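Long-range contacts in SidF, inhibitor of growth family, member 3 (Legionella pneumophila subsp. pneumophila, PDB 4FYE), which is a phosphoinositide phosphatase from Legionella, probably removing a phosphate group from phosphatidylinositol phosphates of membranes: residues L30-P35 / H707-T712; K287-A292 / F507-E512; E490-L495 / S544-L549; D317-I322 / A340-L345. The protein carries 1 engineered substitution. All coordinates share one frame; numbering follows the deposited sequence.

Contact 1: residues L30-P35 / H707-T712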
loop_
_atom_site.group_PDB
_atom_site.type_symbol
_atom_site.label_atom_id
_atom_site.label_comp_id
_atom_site.label_asym_id
_atom_site.label_seq_id
_atom_site.Cartn_x
_atom_site.Cartn_y
_atom_site.Cartn_z
ATOM N N LEU A 30 -18.847 -10.304 -6.899
ATOM C CA LEU A 30 -18.232 -11.503 -6.347
ATOM C C LEU A 30 -18.827 -11.732 -4.958
ATOM O O LEU A 30 -19.460 -10.835 -4.392
ATOM C CB LEU A 30 -16.700 -11.346 -6.303
ATOM C CG LEU A 30 -16.107 -10.484 -5.169
ATOM C CD1 LEU A 30 -15.261 -11.292 -4.170
ATOM C CD2 LEU A 30 -15.286 -9.389 -5.791
ATOM N N ALA A 31 -18.637 -12.923 -4.417
ATOM C CA ALA A 31 -19.253 -13.235 -3.142
ATOM C C ALA A 31 -18.361 -12.863 -1.980
ATOM O O ALA A 31 -17.205 -13.270 -1.892
ATOM C CB ALA A 31 -19.621 -14.694 -3.071
ATOM N N TYR A 32 -18.920 -12.072 -1.088
ATOM C CA TYR A 32 -18.224 -11.689 0.147
ATOM C C TYR A 32 -18.668 -12.402 1.439
ATOM O O TYR A 32 -17.890 -12.414 2.405
ATOM C CB TYR A 32 -18.452 -10.226 0.328
ATOM C CG TYR A 32 -17.742 -9.416 -0.666
ATOM C CD1 TYR A 32 -16.377 -9.059 -0.459
ATOM C CD2 TYR A 32 -18.396 -8.956 -1.808
ATOM C CE1 TYR A 32 -15.695 -8.258 -1.375
ATOM C CE2 TYR A 32 -17.715 -8.155 -2.733
ATOM C CZ TYR A 32 -16.389 -7.814 -2.513
ATOM O OH TYR A 32 -15.761 -6.976 -3.400
ATOM N N GLY A 33 -19.890 -12.972 1.442
ATOM C CA GLY A 33 -20.498 -13.680 2.562
ATOM C C GLY A 33 -20.800 -12.733 3.723
ATOM O O GLY A 33 -20.813 -11.512 3.550
ATOM N N TYR A 34 -20.993 -13.288 4.923
ATOM C CA TYR A 34 -21.434 -12.502 6.052
ATOM C C TYR A 34 -22.629 -11.587 5.664
ATOM O O TYR A 34 -22.559 -10.350 5.772
ATOM C CB TYR A 34 -20.256 -11.713 6.656
ATOM C CG TYR A 34 -19.011 -12.561 6.960
ATOM C CD1 TYR A 34 -18.814 -13.144 8.255
ATOM C CD2 TYR A 34 -18.053 -12.833 5.968
ATOM C CE1 TYR A 34 -17.707 -13.939 8.537
ATOM C CE2 TYR A 34 -16.952 -13.654 6.242
ATOM C CZ TYR A 34 -16.768 -14.175 7.533
ATOM O OH TYR A 34 -15.646 -14.970 7.806
ATOM N N PRO A 35 -23.739 -12.190 5.226
ATOM C CA PRO A 35 -24.899 -11.339 4.892
ATOM C C PRO A 35 -25.345 -10.377 6.051
ATOM O O PRO A 35 -25.348 -10.747 7.209
ATOM C CB PRO A 35 -25.993 -12.345 4.528
ATOM C CG PRO A 35 -25.627 -13.627 5.264
ATOM C CD PRO A 35 -24.094 -13.623 5.305
ATOM N N HIS A 707 -10.291 -6.689 1.958
ATOM C CA HIS A 707 -9.299 -6.522 0.908
ATOM C C HIS A 707 -8.858 -7.882 0.448
ATOM O O HIS A 707 -8.883 -8.116 -0.743
ATOM C CB HIS A 707 -8.164 -5.612 1.385
ATOM C CG HIS A 707 -6.857 -5.799 0.663
ATOM N ND1 HIS A 707 -6.469 -4.990 -0.347
ATOM C CD2 HIS A 707 -5.842 -6.743 0.829
ATOM C CE1 HIS A 707 -5.277 -5.412 -0.828
ATOM N NE2 HIS A 707 -4.895 -6.490 -0.117
ATOM N N HIS A 708 -8.517 -8.805 1.372
ATOM C CA HIS A 708 -8.107 -10.169 0.991
ATOM C C HIS A 708 -9.163 -10.931 0.204
ATOM O O HIS A 708 -8.860 -11.712 -0.721
ATOM C CB HIS A 708 -7.674 -10.963 2.244
ATOM C CG HIS A 708 -6.798 -12.182 1.947
ATOM N ND1 HIS A 708 -7.313 -13.399 1.530
ATOM C CD2 HIS A 708 -5.432 -12.358 2.059
ATOM C CE1 HIS A 708 -6.305 -14.280 1.361
ATOM N NE2 HIS A 708 -5.156 -13.662 1.719
ATOM N N THR A 709 -10.425 -10.729 0.561
ATOM C CA THR A 709 -11.519 -11.401 -0.128
ATOM C C THR A 709 -11.616 -10.920 -1.581
ATOM O O THR A 709 -11.639 -11.734 -2.509
ATOM C CB THR A 709 -12.838 -11.226 0.645
ATOM O OG1 THR A 709 -12.622 -11.749 1.963
ATOM C CG2 THR A 709 -13.974 -12.019 -0.012
ATOM N N ALA A 710 -11.672 -9.619 -1.759
ATOM C CA ALA A 710 -11.587 -8.985 -3.095
ATOM C C ALA A 710 -10.363 -9.422 -3.917
ATOM O O ALA A 710 -10.441 -9.556 -5.127
ATOM C CB ALA A 710 -11.571 -7.465 -2.953
ATOM N N ASN A 711 -9.243 -9.667 -3.271
ATOM C CA ASN A 711 -8.114 -10.134 -4.030
ATOM C C ASN A 711 -8.103 -11.587 -4.291
ATOM O O ASN A 711 -7.568 -11.965 -5.306
ATOM C CB ASN A 711 -6.779 -9.825 -3.354
ATOM C CG ASN A 711 -6.290 -8.433 -3.631
ATOM O OD1 ASN A 711 -6.892 -7.686 -4.401
ATOM N ND2 ASN A 711 -5.213 -8.060 -2.974
ATOM N N THR A 712 -8.599 -12.428 -3.374
ATOM C CA THR A 712 -8.391 -13.893 -3.552
ATOM C C THR A 712 -9.667 -14.672 -3.556
ATOM O O THR A 712 -9.647 -15.826 -3.912
ATOM C CB THR A 712 -7.428 -14.549 -2.507
ATOM O OG1 THR A 712 -8.062 -14.537 -1.210
ATOM C CG2 THR A 712 -6.027 -13.761 -2.432
#

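Contact 2: residues K287-A292 / F507-E512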
loop_
_atom_site.group_PDB
_atom_site.type_symbol
_atom_site.label_atom_id
_atom_site.label_comp_id
_atom_site.label_asym_id
_atom_site.label_seq_id
_atom_site.Cartn_x
_atom_site.Cartn_y
_atom_site.Cartn_z
ATOM N N LYS A 287 15.413 -12.286 -17.921
ATOM C CA LYS A 287 15.614 -11.428 -16.747
ATOM C C LYS A 287 15.608 -9.964 -17.146
ATOM O O LYS A 287 15.037 -9.111 -16.447
ATOM C CB LYS A 287 16.910 -11.747 -16.014
ATOM C CG LYS A 287 16.804 -12.964 -15.145
ATOM C CD LYS A 287 18.066 -13.146 -14.340
ATOM C CE LYS A 287 17.996 -14.452 -13.574
ATOM N NZ LYS A 287 19.363 -14.979 -13.345
ATOM N N LEU A 288 16.239 -9.653 -18.263
ATOM C CA LEU A 288 16.234 -8.259 -18.688
ATOM C C LEU A 288 14.827 -7.835 -19.100
ATOM O O LEU A 288 14.420 -6.716 -18.830
ATOM C CB LEU A 288 17.243 -8.009 -19.796
ATOM C CG LEU A 288 18.165 -6.795 -19.703
ATOM C CD1 LEU A 288 18.381 -6.272 -21.112
ATOM C CD2 LEU A 288 17.672 -5.693 -18.792
ATOM N N ALA A 289 14.070 -8.746 -19.690
ATOM C CA ALA A 289 12.675 -8.503 -19.984
ATOM C C ALA A 289 11.895 -8.090 -18.708
ATOM O O ALA A 289 11.121 -7.092 -18.688
ATOM C CB ALA A 289 12.087 -9.741 -20.617
ATOM N N ILE A 290 12.152 -8.849 -17.643
ATOM C CA ILE A 290 11.527 -8.656 -16.343
ATOM C C ILE A 290 11.925 -7.313 -15.748
ATOM O O ILE A 290 11.060 -6.591 -15.223
ATOM C CB ILE A 290 11.834 -9.819 -15.376
ATOM C CG1 ILE A 290 11.085 -11.062 -15.845
ATOM C CG2 ILE A 290 11.377 -9.461 -13.961
ATOM C CD1 ILE A 290 11.641 -12.395 -15.342
ATOM N N LYS A 291 13.217 -6.980 -15.833
ATOM C CA LYS A 291 13.687 -5.635 -15.468
ATOM C C LYS A 291 12.952 -4.522 -16.217
ATOM O O LYS A 291 12.737 -3.449 -15.667
ATOM C CB LYS A 291 15.181 -5.495 -15.714
ATOM C CG LYS A 291 16.005 -5.337 -14.458
ATOM C CD LYS A 291 17.515 -5.343 -14.723
ATOM C CE LYS A 291 18.116 -6.725 -14.495
ATOM N NZ LYS A 291 19.596 -6.678 -14.362
ATOM N N ALA A 292 12.589 -4.775 -17.475
ATOM C CA ALA A 292 11.960 -3.748 -18.304
ATOM C C ALA A 292 10.519 -3.509 -17.894
ATOM O O ALA A 292 10.049 -2.350 -17.906
ATOM C CB ALA A 292 12.007 -4.114 -19.774
ATOM N N PHE A 507 13.283 0.170 -22.674
ATOM C CA PHE A 507 11.969 0.100 -23.327
ATOM C C PHE A 507 12.145 -0.509 -24.726
ATOM O O PHE A 507 11.429 -1.451 -25.089
ATOM C CB PHE A 507 11.300 1.480 -23.459
ATOM C CG PHE A 507 10.880 2.108 -22.169
ATOM C CD1 PHE A 507 10.054 1.433 -21.271
ATOM C CD2 PHE A 507 11.290 3.401 -21.865
ATOM C CE1 PHE A 507 9.657 2.022 -20.078
ATOM C CE2 PHE A 507 10.897 4.019 -20.682
ATOM C CZ PHE A 507 10.065 3.323 -19.786
ATOM N N SER A 508 13.103 0.007 -25.511
ATOM C CA SER A 508 13.370 -0.599 -26.832
ATOM C C SER A 508 13.654 -2.089 -26.678
ATOM O O SER A 508 13.111 -2.917 -27.438
ATOM C CB SER A 508 14.501 0.092 -27.590
ATOM O OG SER A 508 14.146 1.419 -27.923
ATOM N N TYR A 509 14.477 -2.455 -25.694
ATOM C CA TYR A 509 14.777 -3.850 -25.598
ATOM C C TYR A 509 13.502 -4.672 -25.402
ATOM O O TYR A 509 13.366 -5.729 -25.999
ATOM C CB TYR A 509 15.804 -4.143 -24.518
ATOM C CG TYR A 509 15.910 -5.626 -24.218
ATOM C CD1 TYR A 509 15.010 -6.246 -23.355
ATOM C CD2 TYR A 509 16.889 -6.412 -24.802
ATOM C CE1 TYR A 509 15.079 -7.594 -23.086
ATOM C CE2 TYR A 509 16.966 -7.774 -24.520
ATOM C CZ TYR A 509 16.058 -8.354 -23.656
ATOM O OH TYR A 509 16.111 -9.698 -23.367
ATOM N N PHE A 510 12.565 -4.205 -24.576
ATOM C CA PHE A 510 11.335 -4.989 -24.383
ATOM C C PHE A 510 10.457 -5.069 -25.640
ATOM O O PHE A 510 9.849 -6.109 -25.879
ATOM C CB PHE A 510 10.505 -4.518 -23.168
ATOM C CG PHE A 510 9.256 -5.337 -22.933
ATOM C CD1 PHE A 510 8.031 -4.970 -23.499
ATOM C CD2 PHE A 510 9.291 -6.479 -22.145
ATOM C CE1 PHE A 510 6.864 -5.721 -23.267
ATOM C CE2 PHE A 510 8.123 -7.221 -21.889
ATOM C CZ PHE A 510 6.912 -6.849 -22.472
ATOM N N GLU A 511 10.377 -3.964 -26.393
ATOM C CA GLU A 511 9.626 -3.872 -27.684
ATOM C C GLU A 511 9.932 -5.025 -28.640
ATOM O O GLU A 511 9.006 -5.572 -29.239
ATOM C CB GLU A 511 9.853 -2.518 -28.397
ATOM C CG GLU A 511 8.969 -1.365 -27.877
ATOM C CD GLU A 511 9.419 0.038 -28.331
ATOM O OE1 GLU A 511 9.814 0.204 -29.515
ATOM O OE2 GLU A 511 9.380 0.992 -27.504
ATOM N N GLU A 512 11.225 -5.382 -28.747
ATOM C CA GLU A 512 11.701 -6.520 -29.554
ATOM C C GLU A 512 11.470 -7.849 -28.859
ATOM O O GLU A 512 10.957 -8.795 -29.475
ATOM C CB GLU A 512 13.203 -6.411 -29.879
ATOM C CG GLU A 512 13.566 -5.748 -31.198
ATOM C CD GLU A 512 12.938 -6.397 -32.432
ATOM O OE1 GLU A 512 13.314 -7.548 -32.802
ATOM O OE2 GLU A 512 12.080 -5.725 -33.057
#

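Contact 3: residues E490-L495 / S544-L549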
loop_
_atom_site.group_PDB
_atom_site.type_symbol
_atom_site.label_atom_id
_atom_site.label_comp_id
_atom_site.label_asym_id
_atom_site.label_seq_id
_atom_site.Cartn_x
_atom_site.Cartn_y
_atom_site.Cartn_z
ATOM N N GLU A 490 26.430 16.473 -6.709
ATOM C CA GLU A 490 27.270 16.506 -7.922
ATOM C C GLU A 490 27.283 15.144 -8.654
ATOM O O GLU A 490 26.931 15.078 -9.850
ATOM C CB GLU A 490 28.707 17.014 -7.659
ATOM C CG GLU A 490 28.819 18.491 -7.337
ATOM C CD GLU A 490 30.215 18.883 -6.829
ATOM O OE1 GLU A 490 30.736 18.234 -5.888
ATOM O OE2 GLU A 490 30.800 19.852 -7.376
ATOM N N LYS A 491 27.638 14.052 -7.971
ATOM C CA LYS A 491 27.628 12.788 -8.725
ATOM C C LYS A 491 26.270 12.283 -9.187
ATOM O O LYS A 491 26.175 11.646 -10.238
ATOM C CB LYS A 491 28.444 11.663 -8.104
ATOM C CG LYS A 491 28.851 10.664 -9.188
ATOM C CD LYS A 491 29.173 9.265 -8.645
ATOM C CE LYS A 491 30.399 9.230 -7.730
ATOM N NZ LYS A 491 31.735 9.236 -8.417
ATOM N N GLU A 492 25.227 12.558 -8.416
ATOM C CA GLU A 492 23.888 12.116 -8.816
ATOM C C GLU A 492 23.446 12.876 -10.060
ATOM O O GLU A 492 22.798 12.323 -10.953
ATOM C CB GLU A 492 22.872 12.246 -7.677
ATOM C CG GLU A 492 21.614 11.396 -7.889
ATOM C CD GLU A 492 21.633 10.008 -7.225
ATOM O OE1 GLU A 492 21.643 9.892 -5.964
ATOM O OE2 GLU A 492 21.586 9.006 -7.977
ATOM N N ASN A 493 23.842 14.139 -10.146
ATOM C CA ASN A 493 23.680 14.890 -11.402
ATOM C C ASN A 493 24.418 14.343 -12.663
ATOM O O ASN A 493 23.846 14.342 -13.752
ATOM C CB ASN A 493 23.843 16.378 -11.130
ATOM C CG ASN A 493 22.676 16.934 -10.288
ATOM O OD1 ASN A 493 21.543 16.441 -10.356
ATOM N ND2 ASN A 493 22.950 17.956 -9.498
ATOM N N ALA A 494 25.617 13.782 -12.495
ATOM C CA ALA A 494 26.334 13.060 -13.579
ATOM C C ALA A 494 25.593 11.830 -14.179
ATOM O O ALA A 494 25.731 11.497 -15.386
ATOM C CB ALA A 494 27.719 12.647 -13.093
ATOM N N LEU A 495 24.823 11.168 -13.317
ATOM C CA LEU A 495 24.019 9.991 -13.667
ATOM C C LEU A 495 22.829 10.241 -14.557
ATOM O O LEU A 495 22.407 9.356 -15.314
ATOM C CB LEU A 495 23.494 9.326 -12.395
ATOM C CG LEU A 495 24.406 8.260 -11.799
ATOM C CD1 LEU A 495 23.791 7.766 -10.506
ATOM C CD2 LEU A 495 24.580 7.088 -12.757
ATOM N N SER A 544 27.704 2.766 -6.698
ATOM C CA SER A 544 28.719 2.417 -5.682
ATOM C C SER A 544 29.406 3.575 -4.971
ATOM O O SER A 544 29.486 3.568 -3.744
ATOM C CB SER A 544 29.804 1.528 -6.266
ATOM O OG SER A 544 29.306 0.228 -6.438
ATOM N N ALA A 545 29.914 4.552 -5.717
ATOM C CA ALA A 545 30.715 5.590 -5.080
ATOM C C ALA A 545 29.829 6.510 -4.245
ATOM O O ALA A 545 30.224 6.976 -3.166
ATOM C CB ALA A 545 31.536 6.374 -6.106
ATOM N N ILE A 546 28.618 6.751 -4.759
ATOM C CA ILE A 546 27.539 7.465 -4.048
ATOM C C ILE A 546 27.181 6.783 -2.723
ATOM O O ILE A 546 27.111 7.432 -1.664
ATOM C CB ILE A 546 26.301 7.588 -4.950
ATOM C CG1 ILE A 546 26.615 8.551 -6.091
ATOM C CG2 ILE A 546 25.084 8.076 -4.166
ATOM C CD1 ILE A 546 25.581 8.629 -7.187
ATOM N N TYR A 547 26.973 5.470 -2.770
ATOM C CA TYR A 547 26.796 4.727 -1.545
ATOM C C TYR A 547 27.964 4.950 -0.569
ATOM O O TYR A 547 27.735 5.211 0.628
ATOM C CB TYR A 547 26.618 3.245 -1.855
ATOM C CG TYR A 547 25.239 2.903 -2.345
ATOM C CD1 TYR A 547 24.119 3.420 -1.709
ATOM C CD2 TYR A 547 25.046 2.032 -3.430
ATOM C CE1 TYR A 547 22.838 3.100 -2.144
ATOM C CE2 TYR A 547 23.767 1.693 -3.876
ATOM C CZ TYR A 547 22.659 2.229 -3.231
ATOM O OH TYR A 547 21.349 1.932 -3.653
ATOM N N GLU A 548 29.201 4.890 -1.101
ATOM C CA GLU A 548 30.434 4.971 -0.292
ATOM C C GLU A 548 30.373 6.263 0.499
ATOM O O GLU A 548 30.749 6.314 1.673
ATOM C CB GLU A 548 31.704 4.957 -1.173
ATOM C CG GLU A 548 32.289 3.586 -1.534
ATOM C CD GLU A 548 33.527 3.198 -0.708
ATOM O OE1 GLU A 548 34.639 3.740 -0.966
ATOM O OE2 GLU A 548 33.400 2.321 0.185
ATOM N N LEU A 549 29.855 7.300 -0.158
ATOM C CA LEU A 549 29.742 8.625 0.444
ATOM C C LEU A 549 28.654 8.656 1.520
ATOM O O LEU A 549 28.890 9.168 2.644
ATOM C CB LEU A 549 29.504 9.666 -0.645
ATOM C CG LEU A 549 30.744 9.908 -1.520
ATOM C CD1 LEU A 549 30.463 10.872 -2.677
ATOM C CD2 LEU A 549 31.912 10.399 -0.671
#

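Contact 4: residues D317-I322 / A340-L345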
loop_
_atom_site.group_PDB
_atom_site.type_symbol
_atom_site.label_atom_id
_atom_site.label_comp_id
_atom_site.label_asym_id
_atom_site.label_seq_id
_atom_site.Cartn_x
_atom_site.Cartn_y
_atom_site.Cartn_z
ATOM N N ASP A 317 -8.216 25.538 -5.422
ATOM C CA ASP A 317 -6.782 25.186 -5.583
ATOM C C ASP A 317 -6.322 25.199 -7.055
ATOM O O ASP A 317 -5.302 25.740 -7.371
ATOM C CB ASP A 317 -6.504 23.789 -5.020
ATOM C CG ASP A 317 -6.475 23.722 -3.465
ATOM O OD1 ASP A 317 -6.251 24.769 -2.795
ATOM O OD2 ASP A 317 -6.685 22.597 -2.907
ATOM N N LEU A 318 -7.057 24.593 -7.969
ATOM C CA LEU A 318 -6.614 24.632 -9.336
ATOM C C LEU A 318 -6.682 26.077 -9.928
ATOM O O LEU A 318 -5.747 26.581 -10.601
ATOM C CB LEU A 318 -7.468 23.661 -10.159
ATOM C CG LEU A 318 -7.422 22.193 -9.794
ATOM C CD1 LEU A 318 -8.734 21.495 -10.133
ATOM C CD2 LEU A 318 -6.307 21.502 -10.531
ATOM N N TRP A 319 -7.795 26.742 -9.676
ATOM C CA TRP A 319 -7.959 28.096 -10.007
ATOM C C TRP A 319 -6.820 28.989 -9.597
ATOM O O TRP A 319 -6.385 29.857 -10.384
ATOM C CB TRP A 319 -9.226 28.568 -9.331
ATOM C CG TRP A 319 -9.655 29.949 -9.723
ATOM C CD1 TRP A 319 -9.570 31.107 -8.954
ATOM C CD2 TRP A 319 -10.251 30.364 -11.004
ATOM N NE1 TRP A 319 -10.073 32.179 -9.642
ATOM C CE2 TRP A 319 -10.491 31.809 -10.890
ATOM C CE3 TRP A 319 -10.605 29.705 -12.197
ATOM C CZ2 TRP A 319 -11.070 32.550 -11.934
ATOM C CZ3 TRP A 319 -11.185 30.465 -13.252
ATOM C CH2 TRP A 319 -11.402 31.851 -13.125
ATOM N N ASN A 320 -6.340 28.839 -8.368
ATOM C CA ASN A 320 -5.330 29.763 -7.867
ATOM C C ASN A 320 -4.030 29.523 -8.594
ATOM O O ASN A 320 -3.205 30.380 -8.691
ATOM C CB ASN A 320 -5.129 29.631 -6.341
ATOM C CG ASN A 320 -6.412 29.913 -5.532
ATOM O OD1 ASN A 320 -7.156 30.880 -5.780
ATOM N ND2 ASN A 320 -6.662 29.064 -4.533
ATOM N N LYS A 321 -3.896 28.325 -9.115
ATOM C CA LYS A 321 -2.728 27.891 -9.822
ATOM C C LYS A 321 -2.798 28.193 -11.308
ATOM O O LYS A 321 -1.863 27.954 -12.019
ATOM C CB LYS A 321 -2.519 26.397 -9.547
ATOM C CG LYS A 321 -1.228 26.075 -8.815
ATOM C CD LYS A 321 -1.146 26.675 -7.430
ATOM C CE LYS A 321 0.289 27.110 -7.173
ATOM N NZ LYS A 321 0.955 25.992 -6.439
ATOM N N ILE A 322 -3.871 28.772 -11.810
ATOM C CA ILE A 322 -3.852 29.138 -13.225
ATOM C C ILE A 322 -3.625 30.659 -13.423
ATOM O O ILE A 322 -4.423 31.467 -12.931
ATOM C CB ILE A 322 -5.161 28.701 -13.877
ATOM C CG1 ILE A 322 -5.345 27.209 -13.682
ATOM C CG2 ILE A 322 -5.235 29.101 -15.349
ATOM C CD1 ILE A 322 -6.783 26.813 -13.954
ATOM N N ALA A 340 -13.079 19.679 -15.269
ATOM C CA ALA A 340 -12.202 19.192 -16.352
ATOM C C ALA A 340 -11.350 20.358 -16.914
ATOM O O ALA A 340 -10.166 20.193 -17.203
ATOM C CB ALA A 340 -13.028 18.535 -17.486
ATOM N N GLN A 341 -11.998 21.500 -17.118
ATOM C CA GLN A 341 -11.364 22.633 -17.758
ATOM C C GLN A 341 -10.255 23.173 -16.829
ATOM O O GLN A 341 -9.150 23.471 -17.259
ATOM C CB GLN A 341 -12.424 23.705 -18.057
ATOM C CG GLN A 341 -11.929 24.805 -18.952
ATOM C CD GLN A 341 -12.880 26.027 -18.993
ATOM O OE1 GLN A 341 -13.535 26.386 -17.993
ATOM N NE2 GLN A 341 -12.947 26.678 -20.152
ATOM N N LEU A 342 -10.563 23.280 -15.544
ATOM C CA LEU A 342 -9.596 23.614 -14.528
ATOM C C LEU A 342 -8.407 22.665 -14.539
ATOM O O LEU A 342 -7.280 23.123 -14.470
ATOM C CB LEU A 342 -10.264 23.557 -13.162
ATOM C CG LEU A 342 -10.796 24.864 -12.577
ATOM C CD1 LEU A 342 -10.688 26.043 -13.542
ATOM C CD2 LEU A 342 -12.188 24.671 -11.997
ATOM N N ILE A 343 -8.641 21.358 -14.651
ATOM C CA ILE A 343 -7.530 20.415 -14.565
ATOM C C ILE A 343 -6.628 20.564 -15.766
ATOM O O ILE A 343 -5.396 20.651 -15.649
ATOM C CB ILE A 343 -8.007 18.983 -14.416
ATOM C CG1 ILE A 343 -8.589 18.832 -13.027
ATOM C CG2 ILE A 343 -6.845 17.983 -14.603
ATOM C CD1 ILE A 343 -9.339 17.500 -12.843
ATOM N N LYS A 344 -7.268 20.668 -16.917
ATOM C CA LYS A 344 -6.564 20.864 -18.161
ATOM C C LYS A 344 -5.712 22.148 -18.160
ATOM O O LYS A 344 -4.575 22.118 -18.538
ATOM C CB LYS A 344 -7.544 20.872 -19.351
ATOM C CG LYS A 344 -6.794 21.101 -20.659
ATOM C CD LYS A 344 -7.617 21.623 -21.817
ATOM C CE LYS A 344 -6.660 22.275 -22.798
ATOM N NZ LYS A 344 -7.253 22.290 -24.163
ATOM N N LEU A 345 -6.276 23.263 -17.736
ATOM C CA LEU A 345 -5.519 24.498 -17.711
ATOM C C LEU A 345 -4.422 24.410 -16.662
ATOM O O LEU A 345 -3.328 24.851 -16.897
ATOM C CB LEU A 345 -6.435 25.706 -17.449
ATOM C CG LEU A 345 -7.268 26.147 -18.668
ATOM C CD1 LEU A 345 -8.409 27.114 -18.347
ATOM C CD2 LEU A 345 -6.429 26.737 -19.800
#

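Contact 1: residues L30-P35 / H707-T712
The aromatic ring of Tyr-32 is the flat group at the centre of this contact. One face carries the CD1 methyl of Leu-30, from the same segment, 4.0 Å above the ring plane and displaced toward the rim, while Thr-709 CG2 comes in obliquely and lies 3.8 Å from Tyr-32 CD1. At the hydroxyl end, Tyr-32 OH passes 4.2 Å from Ala-710 CB and is spoken for by a hydrogen bond to Asp-183. Tyrosine therefore suits the place: its ring gives an apolar surface to the helix and its tip a polar group for an acid beyond it. Thr-709 is split in the same manner. With CG2 anti to the backbone N and OG1 beside it (chi1 -57°), the methyl faces residues 30-32, also resting 3.9 Å from Ala-31 O, and the hydroxyl bonds to Ala-705 O within its own helix. Leu-30 completes the patch by bringing CD1 to 4.0 Å from Thr-709 O. The small methyl of Ala-710 lets the tyrosine tip pass close to the helix. Thus the irregular segment ahead of strand 39-42 is held between helix 701-712 and helix 71-92, where Ala-31 rests on Asn-77 and Asp-80; helix 733-741 packs against His-708 and Thr-712.

Contact 2: residues K287-A292 / F507-E512
Leu-288 sets its CD1 methyl squarely over the middle of the Tyr-509 ring, 3.8 Å from the centroid and only 2° off the ring normal, a CH-pi contact. The two side chains cross at a slant, which also brings Leu-288 CB to 4.0 Å from Tyr-509 CE1. A branched leucine suits the place, since one methyl can sit on the ring while CB lies beside CE1 and CZ. Tyr-509 projects with CG anti to the backbone N (chi1 168°), and its CE1 comes 3.7 Å from the backbone N of the next residue, Ala-289, which lies obliquely to the ring. Phe-510 takes the same rotamer, yet leaves the next position of the helix and so reaches a different part of the partner: its CD2 meets Ala-289 O at 4.0 Å, and its CB touches Ala-292 CB at 3.7 Å. The short side chains of Ala-289 and Ala-292 are consistent with the close backbone approach, Ala-289 CA to Phe-510 CA 5.8 Å. The axes of segments 287-292 and 507-512 approach to 9.1 Å, at a crossing angle of -121°. Helix 284-311 is thereby laid across helix 482-514, and helix 522-583 also packs here, Val-532 on Leu-288 and Leu-525 on Tyr-509.

Contact 3: residues E490-L495 / S544-L549
Ile-546 supplies the dense part of this contact, its side chain being met by several residues of the opposite helix. Its CG1 lies 3.7 Å from Lys-491 CD, and its CD1 meets Leu-495 CD1 at 3.9 Å, these two side chains reaching toward each other tip to tip. Isoleucine suits the place: its beta branch restricts the first torsion, and CD1 lies near Lys-491, Glu-492 and Leu-495. The axes of segments 490-495 and 544-549 run nearly antiparallel (162°) and come to 10.3 Å of each other; helices 482-514 and 522-583 are the two arms of a helical hairpin, consistent with the coiled coil predicted for residues 481-559. Glu-492 makes a looser contact, crossing Ile-546 at about a right angle with OE2 4.1 Å from Ile-546 CD1, while its oxygens form long, weak ion pairs with Arg-443 and Lys-499. On the more open side, where Lys-491 and Ala-545 are both partly exposed, the lysine bends at chi3 (-65°) and chi4, folding its methylene chain across the interface until CE rests 3.5 Å from Ala-545 CB. The long lysine thus covers a small alanine with its hydrocarbon part, and NZ stays near the same methyl. Leu-549 points to the partner but packs instead on Leu-484 and Ile-488.

Contact 4: residues D317-I322 / A340-L345
Ile-322 reaches across to Leu-342 and Leu-345, and its branches meet them one after another. From CB, CG2 goes anti to the backbone N and CG1 beside it (chi1 -57°), which leaves CG1 and CG2 each 4.2 Å from Leu-345 CB. The chain continues to CD1, which presses on Leu-345 CB at 3.7 Å, passes 3.8 Å from Leu-342 O and ends against Leu-342 CD1. Ile-322 and Leu-345 cross at about a right angle, and an isoleucine suits this crossing because its branch at CB gives two carbons to meet Leu-345. Leu-342 in turn lies between further neighbours: its CD1 lies at the edge of the Trp-319 ring, near the ring plane and 3.9 Å from CE3, while its CB faces Leu-318 CD1 at 4.0 Å. That same Leu-318 methyl touches Ile-343 CG1 at 3.9 Å. The indole meets the apolar cluster with the edge of its six-membered ring; the ring also makes a cation-pi contact with Arg-327. Helix 315-320 and the residues that follow it are thus packed on one flank of helix 335-349, whose Ile-343 bears on Ile-396 and Thr-398 of edge strand 391-399 in the four-stranded sheet.

How the contacts relate
Contact 1 brings together residues far apart in the chain, 30-35 and 707-712, so the other three are nested within the loop it closes. Contact 4 lies inside the loop of contact 2, and contacts 2 and 3 interlock, their segments alternating along the chain. These two share helix 482-514, with centres about 26 Å apart: the helix meets helix 522-583 in contact 3 and helix 284-311 in contact 2, which ties the helical hairpin to the rest of the phosphatase. Helix 315-320 of contact 4 follows directly after helix 284-311, yet their contact centres are about 37 Å apart. Contacts 1 and 3 lie on opposite sides of the chain's centre, about 47 Å apart.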